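Local coordinates for protein putative Transcriptional Regulator (PDB 2IA2) that probably regulates transcription as a dimeric IclR-family protein, binding DNA through a winged helix-turn-helix domain and sensing a small effector through its C-terminal domain, at residues 20-25 with 46-51; 58-61 with 65-68; 98-103 with 109-114; 154-159 with 188-193. All coordinates share one frame; numbering follows the deposited sequence.

Interaction 1 of 4, residues 20-25 with 46-51; sequences LARGLA and TDLTRA
Leu48 lays its CD2 methyl over one face of the Arg22 guanidinium, and this apolar cover is the larger part of the contact. The methyl sits 3.6 Å above the guanidinium plane, displaced toward the rim; it is closest to the NE side, Leu48 CD2 lying 3.6 Å from Arg22 NE and 3.7 Å from Arg22 CZ. Arg22 gets there by running straight out from helix 18-28, its chain extended from CG to NE (chi2 178°, chi3 172°), and the leucine comes at it aslant.

The other part is a methyl set against backbone. Thr46 CG2 approaches the carbonyl of Ala25, with 3.6 Å between Thr46 CG2 and Ala25 O, while the CB of Ala25 lies 4.3 Å from the same Thr46 CG2. The threonine's hydroxyl is turned to its own helix: Thr46 OG1 is hydrogen-bonded to the carbonyl oxygen of Val42. No hydrogen bond or salt bridge joins the two segments.

Between Thr46 and Leu48 the chain turns sharply, Asp47 taking a positive phi of 64° in a Schellman motif that closes helix 39-46, and Thr49 is the N-cap of helix 50-63. That sequence of helix, tight turn and second helix, with helix 18-28 packed beside the turn, is the helix-turn-helix of the IclR DNA-binding domain.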
loop_
_atom_site.group_PDB
_atom_site.type_symbol
_atom_site.label_atom_id
_atom_site.label_comp_id
_atom_site.label_asym_id
_atom_site.label_seq_id
_atom_site.Cartn_x
_atom_site.Cartn_y
_atom_site.Cartn_z
ATOM N N LEU A 20 3.338 3.777 25.329
ATOM C CA LEU A 20 3.158 3.849 23.893
ATOM C C LEU A 20 3.288 2.457 23.277
ATOM O O LEU A 20 2.388 2.029 22.564
ATOM C CB LEU A 20 4.179 4.833 23.256
ATOM C CG LEU A 20 4.060 4.996 21.728
ATOM C CD1 LEU A 20 2.624 5.325 21.323
ATOM C CD2 LEU A 20 5.091 6.043 21.145
ATOM N N ALA A 21 4.397 1.756 23.577
ATOM C CA ALA A 21 4.580 0.396 23.079
ATOM C C ALA A 21 3.358 -0.458 23.375
ATOM O O ALA A 21 2.828 -1.101 22.456
ATOM C CB ALA A 21 5.871 -0.262 23.635
ATOM N N ARG A 22 2.910 -0.451 24.646
ATOM C CA ARG A 22 1.744 -1.229 25.088
ATOM C C ARG A 22 0.437 -0.829 24.396
ATOM O O ARG A 22 -0.286 -1.701 23.914
ATOM C CB ARG A 22 1.593 -1.191 26.605
ATOM C CG ARG A 22 2.731 -1.909 27.298
ATOM C CD ARG A 22 2.597 -1.818 28.808
ATOM N NE ARG A 22 3.610 -2.691 29.406
ATOM C CZ ARG A 22 3.736 -2.918 30.708
ATOM N NH1 ARG A 22 2.945 -2.284 31.576
ATOM N NH2 ARG A 22 4.662 -3.782 31.131
ATOM N N GLY A 23 0.141 0.466 24.308
ATOM C CA GLY A 23 -1.060 0.877 23.562
ATOM C C GLY A 23 -1.067 0.384 22.110
ATOM O O GLY A 23 -2.139 -0.005 21.590
ATOM N N LEU A 24 0.101 0.418 21.445
ATOM C CA LEU A 24 0.190 -0.060 20.072
ATOM C C LEU A 24 -0.016 -1.568 19.988
ATOM O O LEU A 24 -0.621 -2.047 19.020
ATOM C CB LEU A 24 1.537 0.378 19.415
ATOM C CG LEU A 24 1.649 1.918 19.258
ATOM C CD1 LEU A 24 3.061 2.318 18.843
ATOM C CD2 LEU A 24 0.648 2.411 18.249
ATOM N N ALA A 25 0.524 -2.320 20.968
ATOM C CA ALA A 25 0.381 -3.765 21.000
ATOM C C ALA A 25 -1.068 -4.138 21.160
ATOM O O ALA A 25 -1.507 -5.146 20.615
ATOM C CB ALA A 25 1.247 -4.415 22.130
ATOM N N THR A 46 -1.385 -9.672 24.827
ATOM C CA THR A 46 -0.377 -8.644 24.864
ATOM C C THR A 46 0.574 -8.874 26.038
ATOM O O THR A 46 1.444 -8.012 26.327
ATOM C CB THR A 46 -1.018 -7.249 24.999
ATOM O OG1 THR A 46 -1.857 -7.249 26.150
ATOM C CG2 THR A 46 -1.898 -6.884 23.763
ATOM N N ASP A 47 0.424 -10.023 26.727
ATOM C CA ASP A 47 1.310 -10.343 27.870
ATOM C C ASP A 47 1.145 -9.360 29.038
ATOM O O ASP A 47 2.068 -9.100 29.817
ATOM C CB ASP A 47 2.759 -10.419 27.392
ATOM C CG ASP A 47 3.040 -11.673 26.590
ATOM O OD1 ASP A 47 2.364 -12.741 26.801
ATOM O OD2 ASP A 47 3.993 -11.609 25.780
ATOM N N LEU A 48 -0.071 -8.843 29.170
ATOM C CA LEU A 48 -0.405 -7.833 30.195
ATOM C C LEU A 48 -1.324 -8.473 31.230
ATOM O O LEU A 48 -1.583 -9.665 31.180
ATOM C CB LEU A 48 -1.060 -6.576 29.547
ATOM C CG LEU A 48 -0.115 -5.760 28.649
ATOM C CD1 LEU A 48 -0.823 -4.564 28.131
ATOM C CD2 LEU A 48 1.261 -5.370 29.322
ATOM N N THR A 49 -1.808 -7.678 32.182
ATOM C CA THR A 49 -2.819 -8.119 33.155
ATOM C C THR A 49 -4.120 -7.390 32.817
ATOM O O THR A 49 -4.115 -6.459 32.020
ATOM C CB THR A 49 -2.417 -7.734 34.567
ATOM O OG1 THR A 49 -2.244 -6.322 34.621
ATOM C CG2 THR A 49 -1.014 -8.364 34.969
ATOM N N ARG A 50 -5.224 -7.788 33.431
ATOM C CA ARG A 50 -6.495 -7.074 33.235
ATOM C C ARG A 50 -6.355 -5.577 33.615
ATOM O O ARG A 50 -6.755 -4.688 32.823
ATOM C CB ARG A 50 -7.623 -7.773 34.006
ATOM C CG ARG A 50 -7.913 -9.208 33.516
ATOM C CD ARG A 50 -8.987 -9.893 34.350
ATOM N NE ARG A 50 -10.114 -8.998 34.688
ATOM C CZ ARG A 50 -11.219 -8.829 33.957
ATOM N NH1 ARG A 50 -11.401 -9.491 32.809
ATOM N NH2 ARG A 50 -12.177 -8.004 34.393
ATOM N N ALA A 51 -5.716 -5.296 34.753
ATOM C CA ALA A 51 -5.606 -3.888 35.226
ATOM C C ALA A 51 -4.756 -3.006 34.295
ATOM O O ALA A 51 -5.142 -1.843 34.009
ATOM C CB ALA A 51 -5.093 -3.812 36.676
#

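Interaction 2 of 4, residues 58-61 with 65-68; sequences LTLV and YVAT
Leu60 and Val66 meet at the apolar centre of this contact, where helix 50-63 passes through a tight turn into strand 66-68, the step from the second helix of the helix-turn-helix into the beta wing of a winged-helix domain. With CG1 anti to the backbone N (chi1 166°), Val66 turns CG2 onto the first side-chain carbon of the leucine, and the 3.4 Å between Val66 CG2 and Leu60 CB is tighter than usual van der Waals contact. One residue on in the helix, Val61 crosses Val66 at about a right angle, Val61 CG2 lying 3.6 Å from Val66 CG1. The same Val61 methyl also meets Thr68 CG2 at 4.0 Å. On the other flank Leu60 CD2 packs on Tyr65 CB. Leu24 of the second subunit lies against both Leu60 and Tyr65, which ties this corner to the dimer.

The polar edge is backbone. Val61 CA makes a CA-H...O contact with Val66 O at 3.2 Å. Leu60 O takes two N-H groups from the same face of its plane: Tyr65 N, at 3.0 Å from Leu60 O, is tilted 20° from the carbonyl plane, whereas Val66 N, 3.2 Å from Leu60 O, stands well above it, 67° out.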
loop_
_atom_site.group_PDB
_atom_site.type_symbol
_atom_site.label_atom_id
_atom_site.label_comp_id
_atom_site.label_asym_id
_atom_site.label_seq_id
_atom_site.Cartn_x
_atom_site.Cartn_y
_atom_site.Cartn_z
ATOM N N LEU A 58 -9.059 1.686 27.838
ATOM C CA LEU A 58 -9.966 2.819 28.126
ATOM C C LEU A 58 -9.451 4.119 27.539
ATOM O O LEU A 58 -10.223 4.995 27.171
ATOM C CB LEU A 58 -10.269 2.962 29.620
ATOM C CG LEU A 58 -11.065 1.812 30.265
ATOM C CD1 LEU A 58 -11.285 2.041 31.788
ATOM C CD2 LEU A 58 -12.388 1.590 29.524
ATOM N N THR A 59 -8.142 4.230 27.395
ATOM C CA THR A 59 -7.590 5.416 26.758
ATOM C C THR A 59 -7.929 5.364 25.308
ATOM O O THR A 59 -8.423 6.331 24.766
ATOM C CB THR A 59 -6.081 5.538 27.007
ATOM O OG1 THR A 59 -5.890 5.603 28.420
ATOM C CG2 THR A 59 -5.506 6.806 26.387
ATOM N N LEU A 60 -7.731 4.216 24.669
ATOM C CA LEU A 60 -8.103 4.074 23.250
ATOM C C LEU A 60 -9.577 4.289 22.951
ATOM O O LEU A 60 -9.921 4.855 21.932
ATOM C CB LEU A 60 -7.646 2.714 22.689
ATOM C CG LEU A 60 -6.138 2.531 22.671
ATOM C CD1 LEU A 60 -5.752 1.047 22.441
ATOM C CD2 LEU A 60 -5.507 3.433 21.613
ATOM N N VAL A 61 -10.462 3.801 23.810
ATOM C CA VAL A 61 -11.872 4.149 23.699
ATOM C C VAL A 61 -12.095 5.692 23.772
ATOM O O VAL A 61 -12.816 6.270 22.940
ATOM C CB VAL A 61 -12.714 3.428 24.752
ATOM C CG1 VAL A 61 -14.104 4.021 24.780
ATOM C CG2 VAL A 61 -12.810 1.922 24.448
ATOM N N TYR A 65 -10.272 5.282 18.997
ATOM C CA TYR A 65 -9.607 4.224 18.243
ATOM C C TYR A 65 -10.219 2.864 18.547
ATOM O O TYR A 65 -10.128 1.926 17.718
ATOM C CB TYR A 65 -8.119 4.178 18.582
ATOM C CG TYR A 65 -7.353 5.348 18.014
ATOM C CD1 TYR A 65 -6.855 6.340 18.828
ATOM C CD2 TYR A 65 -7.104 5.443 16.656
ATOM C CE1 TYR A 65 -6.125 7.433 18.304
ATOM C CE2 TYR A 65 -6.385 6.533 16.122
ATOM C CZ TYR A 65 -5.905 7.516 16.945
ATOM O OH TYR A 65 -5.223 8.592 16.394
ATOM N N VAL A 66 -10.846 2.753 19.714
ATOM C CA VAL A 66 -11.419 1.469 20.129
ATOM C C VAL A 66 -12.832 1.773 20.510
ATOM O O VAL A 66 -13.099 2.860 20.988
ATOM C CB VAL A 66 -10.627 0.813 21.318
ATOM C CG1 VAL A 66 -11.378 -0.310 21.964
ATOM C CG2 VAL A 66 -9.239 0.268 20.859
ATOM N N ALA A 67 -13.738 0.825 20.267
ATOM C CA ALA A 67 -15.098 0.910 20.783
ATOM C C ALA A 67 -15.388 -0.302 21.668
ATOM O O ALA A 67 -14.690 -1.334 21.597
ATOM C CB ALA A 67 -16.098 1.010 19.650
ATOM N N THR A 68 -16.398 -0.174 22.516
ATOM C CA THR A 68 -16.751 -1.223 23.471
ATOM C C THR A 68 -18.255 -1.251 23.753
ATOM O O THR A 68 -18.936 -0.241 23.601
ATOM C CB THR A 68 -15.923 -1.127 24.808
ATOM O OG1 THR A 68 -16.177 -2.273 25.642
ATOM C CG2 THR A 68 -16.211 0.190 25.591
#

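Interaction 3 of 4, residues 98-103 with 109-114; sequences PHLEKL and ESSSVS
Leu100 and Ser111 carry most of this contact, with Leu103 and Val113 completing it. Helix 92-107 packs on the sheet here, its 98-103 part running nearly antiparallel to strand 110-114 (158° between their directions, axes 8.1 Å apart at closest approach).

Leu100 points toward the strand and lays its two methyls along it. Leu100 CD1 rests on the backbone of Ser112, 4.0 Å from Ser112 C, while Leu100 CD2 reaches Val113 CG2 at 3.9 Å. With CG beside the backbone N (chi1 -64°), the leucine leans along the strand toward Val113 and leaves its own carbonyl to Ser111. Cut back to an alanine, this position would probably leave Val113 CG2 without its partner from the helix and open a gap over the Ser112 backbone.

Ser111 sends its side chain toward the helix, with OG between its backbone N and carbonyl carbon (chi1 62°). That hydroxyl nestles against the leucine, Ser111 OG being 3.6 Å from Leu100 CB, and it is 3.3 Å from Leu100 O, a weak hydrogen bond at most. Its stronger partner is Ser104 OG, one turn farther along the helix. The CB of Ser111 serves the apolar side, lying 3.9 Å from Leu103 CD2.

Val227 on strand 223-232 touches both Leu100 and Val113, so the leucine belongs to the hydrophobic layer between helix and sheet in this GAF-like domain. The chemistry is thus mostly apolar, with a buried serine hydroxyl accommodated among leucine carbons by polar partners that the helix itself provides.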
loop_
_atom_site.group_PDB
_atom_site.type_symbol
_atom_site.label_atom_id
_atom_site.label_comp_id
_atom_site.label_asym_id
_atom_site.label_seq_id
_atom_site.Cartn_x
_atom_site.Cartn_y
_atom_site.Cartn_z
ATOM N N PRO A 98 15.020 3.368 1.287
ATOM C CA PRO A 98 15.675 3.278 2.592
ATOM C C PRO A 98 16.481 1.971 2.753
ATOM O O PRO A 98 17.470 1.946 3.469
ATOM C CB PRO A 98 14.524 3.349 3.612
ATOM C CG PRO A 98 13.263 3.413 2.848
ATOM C CD PRO A 98 13.539 3.471 1.379
ATOM N N HIS A 99 16.085 0.929 2.057
ATOM C CA HIS A 99 16.765 -0.327 2.142
ATOM C C HIS A 99 18.063 -0.300 1.361
ATOM O O HIS A 99 19.024 -0.806 1.803
ATOM C CB HIS A 99 15.872 -1.467 1.689
ATOM C CG HIS A 99 14.655 -1.648 2.531
ATOM N ND1 HIS A 99 14.705 -2.064 3.831
ATOM C CD2 HIS A 99 13.359 -1.441 2.259
ATOM C CE1 HIS A 99 13.492 -2.112 4.325
ATOM N NE2 HIS A 99 12.655 -1.739 3.386
ATOM N N LEU A 100 18.066 0.353 0.222
ATOM C CA LEU A 100 19.324 0.606 -0.518
ATOM C C LEU A 100 20.265 1.448 0.281
ATOM O O LEU A 100 21.478 1.204 0.266
ATOM C CB LEU A 100 19.063 1.299 -1.857
ATOM C CG LEU A 100 18.242 0.456 -2.838
ATOM C CD1 LEU A 100 18.188 1.197 -4.205
ATOM C CD2 LEU A 100 18.731 -1.001 -2.961
ATOM N N GLU A 101 19.719 2.454 0.983
ATOM C CA GLU A 101 20.579 3.350 1.748
ATOM C C GLU A 101 21.276 2.575 2.841
ATOM O O GLU A 101 22.474 2.742 3.013
ATOM C CB GLU A 101 19.843 4.529 2.376
ATOM C CG GLU A 101 19.325 5.561 1.395
ATOM C CD GLU A 101 20.427 6.435 0.753
ATOM O OE1 GLU A 101 21.599 6.554 1.257
ATOM O OE2 GLU A 101 20.086 7.015 -0.303
ATOM N N LYS A 102 20.549 1.718 3.561
ATOM C CA LYS A 102 21.148 0.864 4.604
ATOM C C LYS A 102 22.180 -0.088 4.026
ATOM O O LYS A 102 23.256 -0.219 4.585
ATOM C CB LYS A 102 20.093 0.100 5.436
ATOM C CG LYS A 102 19.129 1.059 6.188
ATOM C CD LYS A 102 17.914 0.408 6.950
ATOM C CE LYS A 102 16.664 1.393 7.069
ATOM N NZ LYS A 102 15.355 1.009 6.243
ATOM N N LEU A 103 21.871 -0.732 2.907
ATOM C CA LEU A 103 22.780 -1.688 2.293
ATOM C C LEU A 103 24.081 -0.970 1.892
ATOM O O LEU A 103 25.157 -1.343 2.301
ATOM C CB LEU A 103 22.125 -2.356 1.061
ATOM C CG LEU A 103 23.030 -3.346 0.299
ATOM C CD1 LEU A 103 23.603 -4.470 1.272
ATOM C CD2 LEU A 103 22.361 -3.974 -0.936
ATOM N N GLU A 109 29.315 0.241 -1.037
ATOM C CA GLU A 109 29.297 -0.037 -2.476
ATOM C C GLU A 109 27.949 0.447 -3.015
ATOM O O GLU A 109 26.933 0.435 -2.309
ATOM C CB GLU A 109 29.487 -1.536 -2.796
ATOM C CG GLU A 109 30.788 -2.244 -2.336
ATOM C CD GLU A 109 32.075 -1.611 -2.897
ATOM O OE1 GLU A 109 32.041 -0.907 -3.945
ATOM O OE2 GLU A 109 33.132 -1.822 -2.272
ATOM N N SER A 110 27.946 0.814 -4.288
ATOM C CA SER A 110 26.723 1.148 -5.028
ATOM C C SER A 110 25.676 -0.010 -5.031
ATOM O O SER A 110 26.039 -1.182 -5.265
ATOM C CB SER A 110 27.140 1.521 -6.476
ATOM O OG SER A 110 26.092 1.350 -7.444
ATOM N N SER A 111 24.403 0.324 -4.745
ATOM C CA SER A 111 23.264 -0.624 -4.805
ATOM C C SER A 111 22.146 0.043 -5.617
ATOM O O SER A 111 22.012 1.257 -5.544
ATOM C CB SER A 111 22.777 -1.040 -3.416
ATOM O OG SER A 111 22.296 0.087 -2.683
ATOM N N SER A 112 21.406 -0.742 -6.416
ATOM C CA SER A 112 20.367 -0.249 -7.280
ATOM C C SER A 112 19.204 -1.197 -7.288
ATOM O O SER A 112 19.346 -2.419 -6.936
ATOM C CB SER A 112 20.857 -0.196 -8.723
ATOM O OG SER A 112 22.056 0.573 -8.828
ATOM N N VAL A 113 18.071 -0.689 -7.791
ATOM C CA VAL A 113 16.943 -1.582 -8.081
ATOM C C VAL A 113 16.556 -1.316 -9.522
ATOM O O VAL A 113 16.530 -0.172 -9.945
ATOM C CB VAL A 113 15.751 -1.364 -7.075
ATOM C CG1 VAL A 113 14.444 -1.998 -7.596
ATOM C CG2 VAL A 113 16.080 -1.941 -5.713
ATOM N N SER A 114 16.216 -2.366 -10.273
ATOM C CA SER A 114 15.721 -2.159 -11.650
ATOM C C SER A 114 14.528 -3.037 -11.934
ATOM O O SER A 114 14.207 -3.969 -11.176
ATOM C CB SER A 114 16.811 -2.469 -12.697
ATOM O OG SER A 114 17.184 -3.837 -12.564
#

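Interaction 4 of 4, residues 154-159 with 188-193; sequences LLAGLP and AAILAV
Ile190 is the first residue of 188-193 to touch 154-159, and it gives most of that segment's share of the contact. Its two branches divide the work. The CG2 methyl, anti to the backbone N, drops onto the backbone of the other helix, 3.6 Å from both the N and the CA of Ala156, with Ala156 CB at 3.9 Å from that same Ile190 CG2. The longer branch (chi1 -71°, chi2 154°) carries CD1 to Leu155, where Ile190 CD1 and Leu155 CD1 meet at 3.8 Å, the two side chains slanting across each other. The main chain joins in as well: Ala156 CB lies 3.4 Å from Ile190 O. A serine in place of Ile190 would probably leave Leu155 CD1 without its methyl partner and uncover the backbone of Ala156.

One turn on, Val193 comes back to the same side of the helix. Val193 CG1 reaches Ala156 CB at 4.1 Å, so the alanine methyl faces both the Ile190 carbonyl oxygen and the valine. The short side chain of Ala156 lets the backbones come close, 5.4 Å between Ala156 CA and Ile190 CA.

No hydrogen bond joins the two segments themselves, though Ala156 O is bonded to Arg194 NE, the next residue along. Val193 also packs on Val153 of helix 149-156, and Leu154 touches Ser114 and Leu116 on strand 110-117; helix 149-156 therefore lies between that strand and helix 183-196.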
loop_
_atom_site.group_PDB
_atom_site.type_symbol
_atom_site.label_atom_id
_atom_site.label_comp_id
_atom_site.label_asym_id
_atom_site.label_seq_id
_atom_site.Cartn_x
_atom_site.Cartn_y
_atom_site.Cartn_z
ATOM N N LEU A 154 15.981 -10.877 -13.789
ATOM C CA LEU A 154 14.636 -10.556 -14.296
ATOM C C LEU A 154 14.202 -11.567 -15.359
ATOM O O LEU A 154 13.038 -12.021 -15.334
ATOM C CB LEU A 154 14.552 -9.081 -14.832
ATOM C CG LEU A 154 14.619 -8.052 -13.674
ATOM C CD1 LEU A 154 15.037 -6.691 -14.181
ATOM C CD2 LEU A 154 13.265 -7.956 -12.924
ATOM N N LEU A 155 15.121 -11.907 -16.273
ATOM C CA LEU A 155 14.859 -12.926 -17.284
ATOM C C LEU A 155 14.522 -14.318 -16.700
ATOM O O LEU A 155 13.651 -15.025 -17.235
ATOM C CB LEU A 155 16.033 -13.042 -18.233
ATOM C CG LEU A 155 16.348 -11.792 -19.057
ATOM C CD1 LEU A 155 17.661 -11.998 -19.849
ATOM C CD2 LEU A 155 15.190 -11.448 -19.974
ATOM N N ALA A 156 15.187 -14.703 -15.603
ATOM C CA ALA A 156 14.896 -15.962 -14.930
ATOM C C ALA A 156 13.461 -15.975 -14.408
ATOM O O ALA A 156 12.864 -17.053 -14.214
ATOM C CB ALA A 156 15.906 -16.214 -13.824
ATOM N N GLY A 157 12.886 -14.790 -14.218
ATOM C CA GLY A 157 11.534 -14.655 -13.707
ATOM C C GLY A 157 10.476 -14.782 -14.779
ATOM O O GLY A 157 9.342 -14.948 -14.466
ATOM N N LEU A 158 10.835 -14.726 -16.057
ATOM C CA LEU A 158 9.833 -14.843 -17.120
ATOM C C LEU A 158 9.144 -16.220 -17.180
ATOM O O LEU A 158 9.759 -17.201 -16.823
ATOM C CB LEU A 158 10.486 -14.573 -18.485
ATOM C CG LEU A 158 10.875 -13.095 -18.676
ATOM C CD1 LEU A 158 11.556 -12.933 -19.993
ATOM C CD2 LEU A 158 9.633 -12.172 -18.533
ATOM N N PRO A 159 7.880 -16.289 -17.667
ATOM C CA PRO A 159 7.333 -17.618 -18.086
ATOM C C PRO A 159 8.227 -18.218 -19.174
ATOM O O PRO A 159 8.777 -17.446 -19.998
ATOM C CB PRO A 159 5.957 -17.264 -18.675
ATOM C CG PRO A 159 5.550 -15.956 -17.916
ATOM C CD PRO A 159 6.886 -15.204 -17.823
ATOM N N ALA A 188 21.417 -21.159 -20.093
ATOM C CA ALA A 188 21.929 -21.938 -18.967
ATOM C C ALA A 188 22.307 -21.041 -17.786
ATOM O O ALA A 188 22.005 -21.368 -16.641
ATOM C CB ALA A 188 23.117 -22.761 -19.407
ATOM N N ALA A 189 22.976 -19.919 -18.066
ATOM C CA ALA A 189 23.333 -18.958 -17.034
ATOM C C ALA A 189 22.065 -18.392 -16.366
ATOM O O ALA A 189 22.017 -18.230 -15.143
ATOM C CB ALA A 189 24.181 -17.855 -17.623
ATOM N N ILE A 190 21.023 -18.141 -17.162
ATOM C CA ILE A 190 19.743 -17.641 -16.646
ATOM C C ILE A 190 19.005 -18.678 -15.782
ATOM O O ILE A 190 18.462 -18.331 -14.744
ATOM C CB ILE A 190 18.832 -17.125 -17.775
ATOM C CG1 ILE A 190 19.391 -15.822 -18.348
ATOM C CG2 ILE A 190 17.427 -16.949 -17.284
ATOM C CD1 ILE A 190 19.000 -15.555 -19.784
ATOM N N LEU A 191 18.973 -19.939 -16.218
ATOM C CA LEU A 191 18.377 -20.987 -15.402
ATOM C C LEU A 191 19.203 -21.238 -14.120
ATOM O O LEU A 191 18.616 -21.562 -13.090
ATOM C CB LEU A 191 18.161 -22.298 -16.196
ATOM C CG LEU A 191 17.388 -22.228 -17.524
ATOM C CD1 LEU A 191 17.258 -23.647 -18.181
ATOM C CD2 LEU A 191 16.040 -21.567 -17.356
ATOM N N ALA A 192 20.533 -21.096 -14.173
ATOM C CA ALA A 192 21.339 -21.209 -12.936
ATOM C C ALA A 192 20.886 -20.150 -11.909
ATOM O O ALA A 192 20.724 -20.441 -10.741
ATOM C CB ALA A 192 22.818 -21.071 -13.229
ATOM N N VAL A 193 20.644 -18.923 -12.371
ATOM C CA VAL A 193 20.109 -17.855 -11.530
ATOM C C VAL A 193 18.786 -18.255 -10.902
ATOM O O VAL A 193 18.526 -17.972 -9.758
ATOM C CB VAL A 193 19.893 -16.562 -12.360
ATOM C CG1 VAL A 193 19.221 -15.491 -11.513
ATOM C CG2 VAL A 193 21.225 -16.070 -12.913
#

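Interactions 1 and 2 belong to the helix-turn-helix domain, interactions 3 and 4 to the C-terminal domain, and the centres of 2 and 4 stand about 52 Å apart. The first pair share helix 50-63 and touch through Gly23 O and Leu60 CD1, 3.9 Å apart; both also reach the second subunit. Interaction 1 is a surface contact, a methyl over a charged group, while interaction 2 is partly buried and the one with firm backbone hydrogen bonds across its segments. Interactions 3 and 4 are buried and largely apolar: helix on sheet in one, helix on helix in the other. They meet where Ser114 OG lies 3.9 Å from Leu154 CD1.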